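Local coordinates for protein phytase (Citrobacter braakii, PDB 3ZHC) that belongs to branch 2 of the histidine phosphatase superfamily and folds as a mixed beta sheet flanked by helices beside a largely helical region, at residues 30-35 with 301-306; 82-87 with 120-125; 189-194 with 240-245; 234-239 with 273-278; 296-301 with 312-317. The protein carries 2 engineered substitutions. All blocks are in the same frame, centred on the assembly; numbering follows the deposited sequence. Where two conformers were deposited one is given.

Contact 1 (30-35 with 301-306)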
# COMPACT_ATOMS: atom_id res chain seq x y z
N LEU B 30 -18.19 -5.68 -26.77
CA LEU B 30 -17.72 -4.31 -26.52
C LEU B 30 -18.29 -3.38 -27.57
O LEU B 30 -18.04 -3.57 -28.76
CB LEU B 30 -16.18 -4.24 -26.55
CG LEU B 30 -15.48 -2.95 -26.12
CD1 LEU B 30 -15.77 -2.64 -24.68
CD2 LEU B 30 -13.99 -3.06 -26.34
N GLU B 31 -19.06 -2.37 -27.13
CA GLU B 31 -19.73 -1.43 -28.06
C GLU B 31 -19.14 -0.02 -28.09
O GLU B 31 -19.13 0.61 -29.15
CB GLU B 31 -21.24 -1.37 -27.76
CG GLU B 31 -22.03 -2.59 -28.33
CD GLU B 31 -23.55 -2.41 -28.29
OE1 GLU B 31 -24.08 -1.75 -27.34
OE2 GLU B 31 -24.23 -2.93 -29.21
N ARG B 32 -18.66 0.48 -26.94
CA ARG B 32 -18.09 1.84 -26.82
C ARG B 32 -17.00 1.93 -25.76
O ARG B 32 -17.05 1.22 -24.76
CB ARG B 32 -19.16 2.86 -26.46
CG ARG B 32 -20.35 2.90 -27.35
CD ARG B 32 -21.28 3.97 -26.94
NE ARG B 32 -22.52 3.96 -27.72
CZ ARG B 32 -23.53 4.82 -27.55
NH1 ARG B 32 -23.48 5.79 -26.62
NH2 ARG B 32 -24.62 4.72 -28.32
N VAL B 33 -16.03 2.82 -25.98
CA VAL B 33 -14.96 3.09 -25.00
C VAL B 33 -14.70 4.60 -24.89
O VAL B 33 -14.71 5.32 -25.87
CB VAL B 33 -13.62 2.33 -25.34
CG1 VAL B 33 -12.49 2.69 -24.33
CG2 VAL B 33 -13.84 0.82 -25.35
N VAL B 34 -14.48 5.05 -23.66
CA VAL B 34 -14.01 6.40 -23.41
C VAL B 34 -12.72 6.23 -22.64
O VAL B 34 -12.69 5.49 -21.67
CB VAL B 34 -15.00 7.25 -22.61
CG1 VAL B 34 -14.42 8.67 -22.37
CG2 VAL B 34 -16.31 7.35 -23.34
N ILE B 35 -11.67 6.91 -23.09
CA ILE B 35 -10.37 6.92 -22.43
C ILE B 35 -10.08 8.33 -21.99
O ILE B 35 -10.14 9.25 -22.81
CB ILE B 35 -9.24 6.43 -23.36
CG1 ILE B 35 -9.46 4.98 -23.77
CG2 ILE B 35 -7.85 6.59 -22.68
CD1 ILE B 35 -8.41 4.43 -24.81
N LEU B 301 -23.96 6.97 -22.99
CA LEU B 301 -25.45 6.88 -23.01
C LEU B 301 -26.18 7.18 -24.32
O LEU B 301 -27.10 6.44 -24.68
CB LEU B 301 -26.06 7.81 -21.94
CG LEU B 301 -25.93 7.42 -20.49
CD1 LEU B 301 -26.63 8.48 -19.66
CD2 LEU B 301 -26.52 6.05 -20.24
N THR B 302 -25.81 8.26 -25.02
CA THR B 302 -26.63 8.72 -26.16
C THR B 302 -26.58 7.83 -27.40
O THR B 302 -25.59 7.13 -27.65
CB THR B 302 -26.31 10.17 -26.59
OG1 THR B 302 -24.96 10.26 -27.06
CG2 THR B 302 -26.55 11.13 -25.40
N ASN B 303 -27.69 7.87 -28.15
CA ASN B 303 -27.85 7.18 -29.43
C ASN B 303 -27.79 8.19 -30.61
O ASN B 303 -28.20 7.87 -31.72
CB ASN B 303 -29.17 6.37 -29.42
CG ASN B 303 -29.13 5.17 -28.43
OD1 ASN B 303 -30.06 4.97 -27.63
ND2 ASN B 303 -28.05 4.37 -28.48
N GLY B 304 -27.27 9.41 -30.34
CA GLY B 304 -27.16 10.48 -31.33
C GLY B 304 -27.11 11.86 -30.69
O GLY B 304 -28.13 12.34 -30.17
N THR B 305 -25.94 12.49 -30.70
CA THR B 305 -25.75 13.87 -30.15
C THR B 305 -24.59 14.56 -30.84
O THR B 305 -23.68 13.90 -31.34
CB THR B 305 -25.47 13.87 -28.60
OG1 THR B 305 -26.34 12.95 -27.94
CG2 THR B 305 -25.66 15.28 -27.99
N THR B 306 -24.63 15.88 -30.89
CA THR B 306 -23.57 16.66 -31.50
C THR B 306 -22.89 17.46 -30.39
O THR B 306 -23.50 18.34 -29.79
CB THR B 306 -24.10 17.56 -32.67
OG1 THR B 306 -23.03 18.36 -33.18
CG2 THR B 306 -25.26 18.48 -32.23
O HOH W 1 -26.18 3.28 -30.22
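The guanidinium group of Arg32 grips the backbone carbonyl of Thr302 with two nitrogens. Arg32 NH1 and NH2 each donate to Thr302 O at 2.7 Å, both N-H...O angles being bent to about 135° because two donors converge on one oxygen. That oxygen lies only 14° out of the guanidinium plane, at its edge. Water 1 lies at the edge too, accepting from Arg32 NH2 at 2.8 Å and, more weakly, from Asn303 ND2, whose amide plane stands 85° from the guanidinium. The extended Arg32 chain, CG to NE, carries the guanidinium across from strand to turn. Arg32 NH1 also donates to Ala299 O, and Thr302 OG1 bonds to Thr298 O; the positive charge thus meets carbonyls at the C-terminal end of a helix, probably a favourable electrostatic setting. Further back, Glu31 and Arg32 form a classic beta bulge opposite Lys358. The contact thereby joins strand 28-38, bordered by strands 318-323 and 353-361, to the turn linking helix 282-301 with strand 305-307.

Contact 2 (82-87 with 120-125)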
# COMPACT_ATOMS: atom_id res chain seq x y z
N GLN B 82 -1.01 1.63 -30.14
CA GLN B 82 -0.77 0.38 -30.87
C GLN B 82 -1.39 -0.79 -30.13
O GLN B 82 -2.12 -1.58 -30.73
CB GLN B 82 0.76 0.19 -31.10
CG GLN B 82 1.25 -1.18 -31.53
CD GLN B 82 2.76 -1.16 -31.83
OE1 GLN B 82 3.19 -0.54 -32.82
NE2 GLN B 82 3.57 -1.84 -30.97
N TYR B 83 -1.11 -0.91 -28.82
CA TYR B 83 -1.72 -1.97 -27.97
C TYR B 83 -3.25 -1.87 -27.99
O TYR B 83 -3.93 -2.89 -28.16
CB TYR B 83 -1.20 -1.92 -26.52
CG TYR B 83 -2.02 -2.73 -25.52
CD1 TYR B 83 -1.85 -4.11 -25.40
CD2 TYR B 83 -2.97 -2.11 -24.68
CE1 TYR B 83 -2.61 -4.87 -24.47
CE2 TYR B 83 -3.74 -2.86 -23.76
CZ TYR B 83 -3.54 -4.25 -23.66
OH TYR B 83 -4.27 -4.98 -22.76
N GLN B 84 -3.78 -0.65 -27.83
CA GLN B 84 -5.23 -0.44 -27.82
C GLN B 84 -5.88 -0.76 -29.19
O GLN B 84 -7.00 -1.28 -29.21
CB GLN B 84 -5.60 0.99 -27.35
CG GLN B 84 -5.27 1.32 -25.83
CD GLN B 84 -6.14 0.57 -24.80
OE1 GLN B 84 -6.48 -0.59 -24.98
NE2 GLN B 84 -6.47 1.25 -23.72
N ARG B 85 -5.19 -0.45 -30.30
CA ARG B 85 -5.65 -0.84 -31.65
C ARG B 85 -5.86 -2.36 -31.73
O ARG B 85 -6.92 -2.82 -32.13
CB ARG B 85 -4.65 -0.41 -32.73
CG ARG B 85 -5.03 -0.78 -34.20
CD ARG B 85 -3.80 -0.75 -35.14
NE ARG B 85 -4.12 -1.27 -36.47
CZ ARG B 85 -4.73 -0.58 -37.46
NH1 ARG B 85 -5.11 0.71 -37.31
NH2 ARG B 85 -4.96 -1.19 -38.64
N LEU B 86 -4.83 -3.11 -31.33
CA LEU B 86 -4.86 -4.59 -31.33
C LEU B 86 -5.93 -5.15 -30.40
O LEU B 86 -6.65 -6.08 -30.76
CB LEU B 86 -3.48 -5.17 -30.96
CG LEU B 86 -2.33 -4.88 -31.94
CD1 LEU B 86 -0.98 -5.10 -31.30
CD2 LEU B 86 -2.49 -5.73 -33.24
N TRP B 87 -6.03 -4.57 -29.20
CA TRP B 87 -7.00 -5.03 -28.20
C TRP B 87 -8.45 -4.71 -28.63
O TRP B 87 -9.30 -5.58 -28.57
CB TRP B 87 -6.70 -4.46 -26.81
CG TRP B 87 -7.46 -5.17 -25.76
CD1 TRP B 87 -7.19 -6.42 -25.24
CD2 TRP B 87 -8.62 -4.70 -25.10
NE1 TRP B 87 -8.12 -6.74 -24.30
CE2 TRP B 87 -9.01 -5.71 -24.19
CE3 TRP B 87 -9.38 -3.53 -25.19
CZ2 TRP B 87 -10.13 -5.57 -23.36
CZ3 TRP B 87 -10.49 -3.39 -24.36
CH2 TRP B 87 -10.86 -4.41 -23.46
N GLU B 120 -2.01 13.42 -30.72
CA GLU B 120 -1.29 13.10 -31.96
C GLU B 120 -0.60 11.77 -31.84
O GLU B 120 -0.79 10.88 -32.69
CB GLU B 120 -0.25 14.20 -32.29
CG GLU B 120 0.75 13.87 -33.41
CD GLU B 120 1.72 14.97 -33.62
OE1 GLU B 120 1.32 16.02 -34.15
OE2 GLU B 120 2.90 14.80 -33.25
N ALA B 121 0.20 11.63 -30.78
CA ALA B 121 0.97 10.41 -30.52
C ALA B 121 0.08 9.17 -30.36
O ALA B 121 0.43 8.09 -30.88
CB ALA B 121 1.85 10.60 -29.29
N PHE B 122 -1.06 9.31 -29.66
CA PHE B 122 -1.99 8.17 -29.49
C PHE B 122 -2.54 7.67 -30.85
O PHE B 122 -2.59 6.46 -31.09
CB PHE B 122 -3.13 8.49 -28.54
CG PHE B 122 -4.02 7.31 -28.24
CD1 PHE B 122 -3.63 6.35 -27.31
CD2 PHE B 122 -5.26 7.16 -28.89
CE1 PHE B 122 -4.46 5.24 -27.01
CE2 PHE B 122 -6.09 6.06 -28.61
CZ PHE B 122 -5.69 5.09 -27.66
N LEU B 123 -2.94 8.61 -31.72
CA LEU B 123 -3.43 8.26 -33.08
C LEU B 123 -2.35 7.63 -33.96
O LEU B 123 -2.65 6.75 -34.77
CB LEU B 123 -4.03 9.49 -33.79
CG LEU B 123 -5.32 10.03 -33.19
CD1 LEU B 123 -5.69 11.43 -33.74
CD2 LEU B 123 -6.48 8.99 -33.38
N ALA B 124 -1.09 8.08 -33.79
CA ALA B 124 0.05 7.51 -34.53
C ALA B 124 0.21 6.00 -34.26
O ALA B 124 0.68 5.25 -35.13
CB ALA B 124 1.35 8.26 -34.21
N GLY B 125 -0.17 5.57 -33.06
CA GLY B 125 -0.18 4.17 -32.68
C GLY B 125 -1.46 3.46 -33.08
O GLY B 125 -1.42 2.35 -33.62
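The Phe122 ring presents its CZ and CE1 atoms to the aliphatic part of Gln84, while Phe320 stacks on it from the sheet. Gln84 CB lies 4.1 Å from Phe122 CZ, approaching obliquely, and the glutamine amide plane stands 78° from the ring. A bend at chi2 (-69°) turns that amide aside; its NE2 is bonded to Glu353, and what Gln84 brings to the ring is its CB and CG methylenes. The backbones come closest at Gly125, which lacks a side chain: Gln82 CA and Gly125 CA are 4.2 Å apart, and Gln82 CA makes a CA-H...O contact of 3.4 Å with Gly125 O. Arg85 passes the same carbonyl, CD being 4.2 Å from Gly125 O, and its NH1 goes on to Leu126 O. The segment axes approach to 8.8 Å at 46°. The result is a close helix-helix contact at a glycine, joining helices 71-90 and 113-126 on one face of the central mixed sheet of an alpha/beta domain.

Contact 3 (189-194 with 240-245)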
# COMPACT_ATOMS: atom_id res chain seq x y z
N GLU B 189 15.48 13.31 1.02
CA GLU B 189 16.66 14.03 1.56
C GLU B 189 17.98 13.33 1.23
O GLU B 189 18.94 13.99 0.87
CB GLU B 189 16.51 14.21 3.05
CG GLU B 189 15.44 15.28 3.42
CD GLU B 189 14.91 15.13 4.84
OE1 GLU B 189 15.52 14.39 5.65
OE2 GLU B 189 13.87 15.75 5.15
N ASN B 190 18.01 11.99 1.37
CA ASN B 190 19.19 11.19 1.02
C ASN B 190 19.49 11.26 -0.48
O ASN B 190 20.65 11.38 -0.87
CB ASN B 190 19.02 9.73 1.45
CG ASN B 190 20.27 8.89 1.19
OD1 ASN B 190 21.31 9.10 1.80
ND2 ASN B 190 20.15 7.91 0.28
N VAL B 191 18.44 11.19 -1.30
CA VAL B 191 18.59 11.26 -2.78
C VAL B 191 19.13 12.65 -3.23
O VAL B 191 19.98 12.73 -4.11
CB VAL B 191 17.26 10.88 -3.49
CG1 VAL B 191 17.32 11.12 -4.97
CG2 VAL B 191 16.93 9.38 -3.19
N LEU B 192 18.63 13.70 -2.61
CA LEU B 192 19.09 15.06 -2.87
C LEU B 192 20.44 15.40 -2.21
O LEU B 192 21.04 16.40 -2.56
CB LEU B 192 18.07 16.08 -2.33
CG LEU B 192 16.67 16.18 -2.92
CD1 LEU B 192 15.80 17.01 -2.00
CD2 LEU B 192 16.73 16.79 -4.30
N ASN B 193 20.90 14.56 -1.25
CA ASN B 193 22.03 14.89 -0.34
C ASN B 193 21.73 16.26 0.27
O ASN B 193 22.54 17.17 0.21
CB ASN B 193 23.40 14.81 -1.05
CG ASN B 193 24.58 14.71 -0.04
OD1 ASN B 193 24.40 14.28 1.13
ND2 ASN B 193 25.81 15.09 -0.50
N PHE B 194 20.53 16.36 0.85
CA PHE B 194 19.95 17.60 1.37
C PHE B 194 20.79 18.27 2.45
O PHE B 194 20.92 19.49 2.45
CB PHE B 194 18.50 17.33 1.88
CG PHE B 194 17.80 18.55 2.44
CD1 PHE B 194 17.49 19.64 1.63
CD2 PHE B 194 17.43 18.60 3.81
CE1 PHE B 194 16.83 20.78 2.14
CE2 PHE B 194 16.77 19.72 4.33
CZ PHE B 194 16.47 20.82 3.50
N GLU B 240 8.35 13.53 -8.81
CA GLU B 240 7.80 13.37 -10.16
C GLU B 240 8.90 13.59 -11.20
O GLU B 240 8.95 12.88 -12.21
CB GLU B 240 6.62 14.32 -10.39
CG GLU B 240 5.99 14.29 -11.80
CD GLU B 240 5.30 12.96 -12.19
OE1 GLU B 240 5.13 12.04 -11.33
OE2 GLU B 240 4.92 12.85 -13.38
N ILE B 241 9.77 14.58 -10.95
CA ILE B 241 10.90 14.86 -11.87
C ILE B 241 11.79 13.60 -11.96
O ILE B 241 12.18 13.20 -13.06
CB ILE B 241 11.71 16.13 -11.49
CG1 ILE B 241 10.85 17.38 -11.69
CG2 ILE B 241 12.98 16.25 -12.34
CD1 ILE B 241 11.47 18.67 -11.18
N PHE B 242 12.09 12.97 -10.83
CA PHE B 242 12.90 11.73 -10.87
C PHE B 242 12.22 10.64 -11.71
O PHE B 242 12.89 9.99 -12.51
CB PHE B 242 13.23 11.20 -9.48
CG PHE B 242 14.02 12.17 -8.61
CD1 PHE B 242 15.04 12.98 -9.14
CD2 PHE B 242 13.75 12.25 -7.23
CE1 PHE B 242 15.77 13.86 -8.32
CE2 PHE B 242 14.47 13.13 -6.40
CZ PHE B 242 15.47 13.93 -6.95
N LEU B 243 10.90 10.47 -11.53
CA LEU B 243 10.12 9.50 -12.33
C LEU B 243 10.20 9.84 -13.80
O LEU B 243 10.43 8.95 -14.62
CB LEU B 243 8.64 9.49 -11.93
CG LEU B 243 7.79 8.38 -12.59
CD1 LEU B 243 7.57 7.22 -11.61
CD2 LEU B 243 6.46 8.93 -13.11
N LEU B 244 10.00 11.12 -14.13
CA LEU B 244 10.10 11.61 -15.53
C LEU B 244 11.50 11.35 -16.14
O LEU B 244 11.60 10.89 -17.28
CB LEU B 244 9.73 13.08 -15.62
CG LEU B 244 8.23 13.37 -15.37
CD1 LEU B 244 7.99 14.87 -15.05
CD2 LEU B 244 7.36 12.91 -16.53
N GLN B 245 12.56 11.63 -15.36
CA GLN B 245 13.95 11.35 -15.81
C GLN B 245 14.11 9.87 -16.23
O GLN B 245 14.64 9.57 -17.33
CB GLN B 245 14.96 11.67 -14.72
CG GLN B 245 15.17 13.10 -14.45
CD GLN B 245 16.06 13.35 -13.24
OE1 GLN B 245 16.52 12.41 -12.57
NE2 GLN B 245 16.32 14.62 -12.95
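Phe242 points the far end of its ring at two neighbouring side chains of helix 182-192, Val191 and Leu192, and they receive it differently. Val191 and Phe242 run antiparallel to each other, side by side. The touching branch is CG1, placed anti to the backbone N (chi1 172°); it comes within 3.8 Å of Phe242 CE2 and 3.9 Å of Phe242 CZ, straddling the bond between these two carbons obliquely to the ring. Leu192 instead crosses the phenylalanine at about a right angle and sets its CD2 methyl near the ring plane, at the edge, 4.1 Å from Phe242 CZ. The two aliphatic chains thus share the CZ corner, and the contact is wholly apolar and buried. It occurs just where helix 182-192 stops. A Schellman motif closes that helix: Asn193, with positive phi, is the C-prime residue, Phe194 N bonds to Glu189 O at 2.9 Å, and Asn193 N reaches Asn190 O more weakly. Val191 and Leu192, just before this turn, carry the packing against helix 231-247. Carbonyls near the end find other donors, Val191 O taking Arg257 NH1 and Leu192 O taking Thr55 OG1. Leu192 also touches Leu211 of the short helix 211-214.

Contact 4 (234-239 with 273-278)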
# COMPACT_ATOMS: atom_id res chain seq x y z
N LEU B 234 6.95 20.95 -2.96
CA LEU B 234 8.29 20.76 -3.52
C LEU B 234 8.57 19.27 -3.76
O LEU B 234 8.94 18.88 -4.87
CB LEU B 234 9.38 21.37 -2.60
CG LEU B 234 10.87 21.27 -3.06
CD1 LEU B 234 11.06 21.95 -4.40
CD2 LEU B 234 11.85 21.84 -1.99
N SER B 235 8.39 18.46 -2.71
CA SER B 235 8.62 17.00 -2.79
C SER B 235 7.79 16.32 -3.87
O SER B 235 8.27 15.41 -4.53
CB SER B 235 8.35 16.37 -1.45
OG SER B 235 9.27 16.88 -0.49
N SER B 236 6.53 16.77 -4.03
CA SER B 236 5.64 16.28 -5.07
C SER B 236 6.24 16.56 -6.44
O SER B 236 6.23 15.69 -7.33
CB SER B 236 4.25 16.93 -4.95
OG SER B 236 3.33 16.37 -5.87
N THR B 237 6.77 17.77 -6.62
CA THR B 237 7.42 18.16 -7.87
C THR B 237 8.71 17.35 -8.11
O THR B 237 8.88 16.76 -9.17
CB THR B 237 7.72 19.69 -7.89
OG1 THR B 237 6.48 20.42 -7.82
CG2 THR B 237 8.50 20.10 -9.13
N LEU B 238 9.59 17.31 -7.10
CA LEU B 238 10.92 16.65 -7.25
C LEU B 238 10.85 15.17 -7.52
O LEU B 238 11.54 14.68 -8.43
CB LEU B 238 11.80 16.89 -6.02
CG LEU B 238 12.15 18.35 -5.70
CD1 LEU B 238 13.23 18.39 -4.62
CD2 LEU B 238 12.60 19.15 -6.94
N THR B 239 10.01 14.45 -6.76
CA THR B 239 9.86 13.00 -6.94
C THR B 239 9.25 12.67 -8.32
O THR B 239 9.61 11.65 -8.94
CB THR B 239 9.06 12.36 -5.79
OG1 THR B 239 7.80 13.01 -5.67
CG2 THR B 239 9.82 12.48 -4.46
N ALA B 273 0.51 11.23 -2.36
CA ALA B 273 -0.19 11.79 -1.19
C ALA B 273 -0.57 13.24 -1.38
O ALA B 273 -1.62 13.66 -0.90
CB ALA B 273 0.65 11.61 0.10
N GLN B 274 0.26 14.04 -2.07
CA GLN B 274 -0.09 15.46 -2.28
C GLN B 274 -1.26 15.54 -3.27
O GLN B 274 -2.19 16.35 -3.06
CB GLN B 274 1.09 16.32 -2.72
CG GLN B 274 0.99 17.72 -2.09
CD GLN B 274 1.28 18.79 -3.06
OE1 GLN B 274 1.32 19.98 -2.71
NE2 GLN B 274 1.46 18.41 -4.32
N PHE B 275 -1.24 14.72 -4.32
CA PHE B 275 -2.36 14.62 -5.29
C PHE B 275 -3.65 14.08 -4.61
O PHE B 275 -4.75 14.47 -4.97
CB PHE B 275 -1.97 13.76 -6.52
CG PHE B 275 -1.36 14.55 -7.64
CD1 PHE B 275 -0.17 15.22 -7.45
CD2 PHE B 275 -1.99 14.64 -8.87
CE1 PHE B 275 0.41 15.99 -8.51
CE2 PHE B 275 -1.44 15.37 -9.89
CZ PHE B 275 -0.22 16.06 -9.71
N ASP B 276 -3.48 13.19 -3.64
CA ASP B 276 -4.59 12.67 -2.86
C ASP B 276 -5.31 13.83 -2.13
O ASP B 276 -6.53 14.00 -2.24
CB ASP B 276 -4.10 11.62 -1.88
CG ASP B 276 -5.24 10.84 -1.23
OD1 ASP B 276 -6.40 10.91 -1.70
OD2 ASP B 276 -4.95 10.16 -0.23
N LEU B 277 -4.53 14.63 -1.39
CA LEU B 277 -5.05 15.79 -0.67
C LEU B 277 -5.63 16.86 -1.60
O LEU B 277 -6.78 17.28 -1.43
CB LEU B 277 -3.96 16.43 0.21
CG LEU B 277 -3.46 15.65 1.41
CD1 LEU B 277 -2.43 16.47 2.15
CD2 LEU B 277 -4.63 15.24 2.36
N LEU B 278 -4.85 17.30 -2.58
CA LEU B 278 -5.26 18.45 -3.43
C LEU B 278 -6.21 18.14 -4.59
O LEU B 278 -6.92 19.04 -5.04
CB LEU B 278 -4.01 19.20 -3.97
CG LEU B 278 -3.07 19.82 -2.93
CD1 LEU B 278 -1.91 20.56 -3.65
CD2 LEU B 278 -3.79 20.78 -1.94
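Ser236 packs against Gln274 and Phe275 where two long helices of the helical region, 231-247 and 260-280, meet. With a small residue at the interface the backbones come close, Ser236 CA and Gln274 CA being 6.4 Å apart. In van der Waals terms, Gln274 CB sits 3.9 Å from Ser236 CB, methylene against methylene. The serine OG, anti to its own nitrogen (chi1 -174°), extends between the helices and lies in the plane of the Phe275 ring at its edge, 4.0 Å from Phe275 CE1. Among aromatic contacts, Phe275 also meets the imidazole of His271, one turn earlier in its helix, with planes at about 35°. One polar link joins the helices: His271 ND1 is hydrogen-bonded to Ser236 O, and the histidine thereby bridges them beside the serine. Within the first helix, Ser235 O serves two donors. Thr239 N reaches it at 3.0 Å as an ordinary helical bond, and the hydroxyl of the same threonine folds back one turn onto it: Thr239 OG1 donates to Ser235 O at 2.7 Å, making a C=O...O angle of 145° and standing 21° from the carbonyl plane.

Contact 5 (296-301 with 312-317)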
# COMPACT_ATOMS: atom_id res chain seq x y z
N ILE B 296 -18.10 11.81 -20.31
CA ILE B 296 -18.03 10.33 -20.22
C ILE B 296 -19.43 9.72 -20.24
O ILE B 296 -19.68 8.73 -20.95
CB ILE B 296 -17.30 9.85 -18.94
CG1 ILE B 296 -15.80 10.18 -19.00
CG2 ILE B 296 -17.47 8.34 -18.73
CD1 ILE B 296 -15.15 10.26 -17.63
N ASP B 297 -20.34 10.33 -19.46
CA ASP B 297 -21.71 9.86 -19.32
C ASP B 297 -22.47 9.98 -20.67
O ASP B 297 -23.04 8.99 -21.15
CB ASP B 297 -22.42 10.64 -18.20
CG ASP B 297 -23.74 10.04 -17.81
OD1 ASP B 297 -23.97 8.82 -18.02
OD2 ASP B 297 -24.57 10.79 -17.27
N THR B 298 -22.46 11.19 -21.25
CA THR B 298 -23.06 11.45 -22.57
C THR B 298 -22.54 10.47 -23.64
O THR B 298 -23.33 9.90 -24.40
CB THR B 298 -22.78 12.89 -23.06
OG1 THR B 298 -23.30 13.84 -22.12
CG2 THR B 298 -23.40 13.14 -24.43
N ALA B 299 -21.21 10.30 -23.69
CA ALA B 299 -20.57 9.43 -24.69
C ALA B 299 -20.98 7.96 -24.58
O ALA B 299 -21.09 7.28 -25.58
CB ALA B 299 -19.04 9.57 -24.63
N LEU B 300 -21.19 7.49 -23.35
CA LEU B 300 -21.64 6.11 -23.09
C LEU B 300 -23.17 5.91 -23.25
O LEU B 300 -23.60 4.82 -23.61
CB LEU B 300 -21.17 5.65 -21.69
CG LEU B 300 -19.81 4.91 -21.59
CD1 LEU B 300 -18.78 5.38 -22.61
CD2 LEU B 300 -19.25 5.00 -20.16
N LEU B 301 -23.96 6.97 -22.99
CA LEU B 301 -25.45 6.88 -23.01
C LEU B 301 -26.18 7.18 -24.32
O LEU B 301 -27.10 6.44 -24.68
CB LEU B 301 -26.06 7.81 -21.94
CG LEU B 301 -25.93 7.42 -20.49
CD1 LEU B 301 -26.63 8.48 -19.66
CD2 LEU B 301 -26.52 6.05 -20.24
N ILE B 312 -18.02 17.31 -32.45
CA ILE B 312 -17.87 15.86 -32.55
C ILE B 312 -19.26 15.26 -32.57
O ILE B 312 -20.09 15.59 -31.74
CB ILE B 312 -17.03 15.27 -31.37
CG1 ILE B 312 -15.58 15.77 -31.44
CG2 ILE B 312 -17.05 13.74 -31.39
CD1 ILE B 312 -14.73 15.36 -30.27
N LYS B 313 -19.52 14.38 -33.54
CA LYS B 313 -20.80 13.70 -33.62
C LYS B 313 -20.72 12.44 -32.78
O LYS B 313 -20.15 11.44 -33.20
CB LYS B 313 -21.15 13.36 -35.08
CG LYS B 313 -21.36 14.61 -35.99
CD LYS B 313 -22.63 15.40 -35.63
CE LYS B 313 -22.94 16.50 -36.67
NZ LYS B 313 -24.12 17.34 -36.24
N LEU B 314 -21.29 12.51 -31.56
CA LEU B 314 -21.37 11.36 -30.67
C LEU B 314 -22.64 10.58 -31.05
O LEU B 314 -23.59 11.18 -31.54
CB LEU B 314 -21.40 11.79 -29.19
CG LEU B 314 -20.13 12.47 -28.60
CD1 LEU B 314 -20.37 12.97 -27.19
CD2 LEU B 314 -18.91 11.52 -28.63
N PRO B 315 -22.67 9.25 -30.83
CA PRO B 315 -21.66 8.39 -30.23
C PRO B 315 -20.51 8.02 -31.19
O PRO B 315 -20.61 8.19 -32.41
CB PRO B 315 -22.45 7.14 -29.88
CG PRO B 315 -23.44 7.02 -30.98
CD PRO B 315 -23.84 8.46 -31.28
N VAL B 316 -19.44 7.52 -30.59
CA VAL B 316 -18.27 7.00 -31.29
C VAL B 316 -17.85 5.76 -30.55
O VAL B 316 -18.19 5.61 -29.36
CB VAL B 316 -17.12 8.04 -31.35
CG1 VAL B 316 -17.53 9.28 -32.20
CG2 VAL B 316 -16.67 8.45 -29.95
N SER B 317 -17.13 4.87 -31.22
CA SER B 317 -16.66 3.62 -30.59
C SER B 317 -15.53 3.86 -29.60
O SER B 317 -15.44 3.16 -28.59
CB SER B 317 -16.20 2.59 -31.65
OG SER B 317 -17.24 2.29 -32.57
O HOH W 2 -19.32 7.98 -27.41
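The last turn of helix 282-301 meets the second strand of the small hairpin 305-307/312-314 that follows it, through Thr298, Ala299 and Leu314. Leu314 directs its branched end at the helix. Its CD1 lies 4.1 Å from Thr298 CG2, the two side chains crossing at about a right angle, and 4.3 Å from Ala299 CA; CD1 is thus near both residues, and the other methyl, CD2, adds a looser contact of 4.5 Å to Ala299 CB. Thr298 offers its methyl because CG2 is anti to the backbone N, leaving the hydroxyl beside that nitrogen, where OG1 bonds to Asp294 O one turn back. Beside the apolar patch, water 2 links the backbones: it lies 2.6 Å from Ala299 O, to which it may donate, and accepts from Val316 N at 3.2 Å. The peptide before Pro315 is cis, where the chain leaves strand 312-314; the Pro315 ring touches Arg32. Helix and hairpin together lead the chain into strand 318-323, which runs parallel to strands 28-38 and 105-109 in the mixed sheet of the alpha/beta domain.

The five contacts fall into two groups. Contacts 1 and 5, centred about 3 Å apart and sharing Leu301, are interlocked along the chain: contact 5 joins helix 282-301 to its hairpin, and contact 1 ties the turn between them to strand 28-38. Contact 2, centred about 19 Å from each, lies on the other face of the same sheet: Val34 faces helix 282-301, while Ile35 CD1 packs 4.0 Å from Phe122 CZ. Contacts 3 and 4, with centres about 13 Å apart, share helix 231-247 and meet through Leu192 and Leu238; their centres lie 33 to 42 Å from those of contacts 1 and 5, across the chain's centre. Contacts 2, 3 and 4 fall between the two segments of contact 1, where the chain returns to strand 28-38 after the helical region.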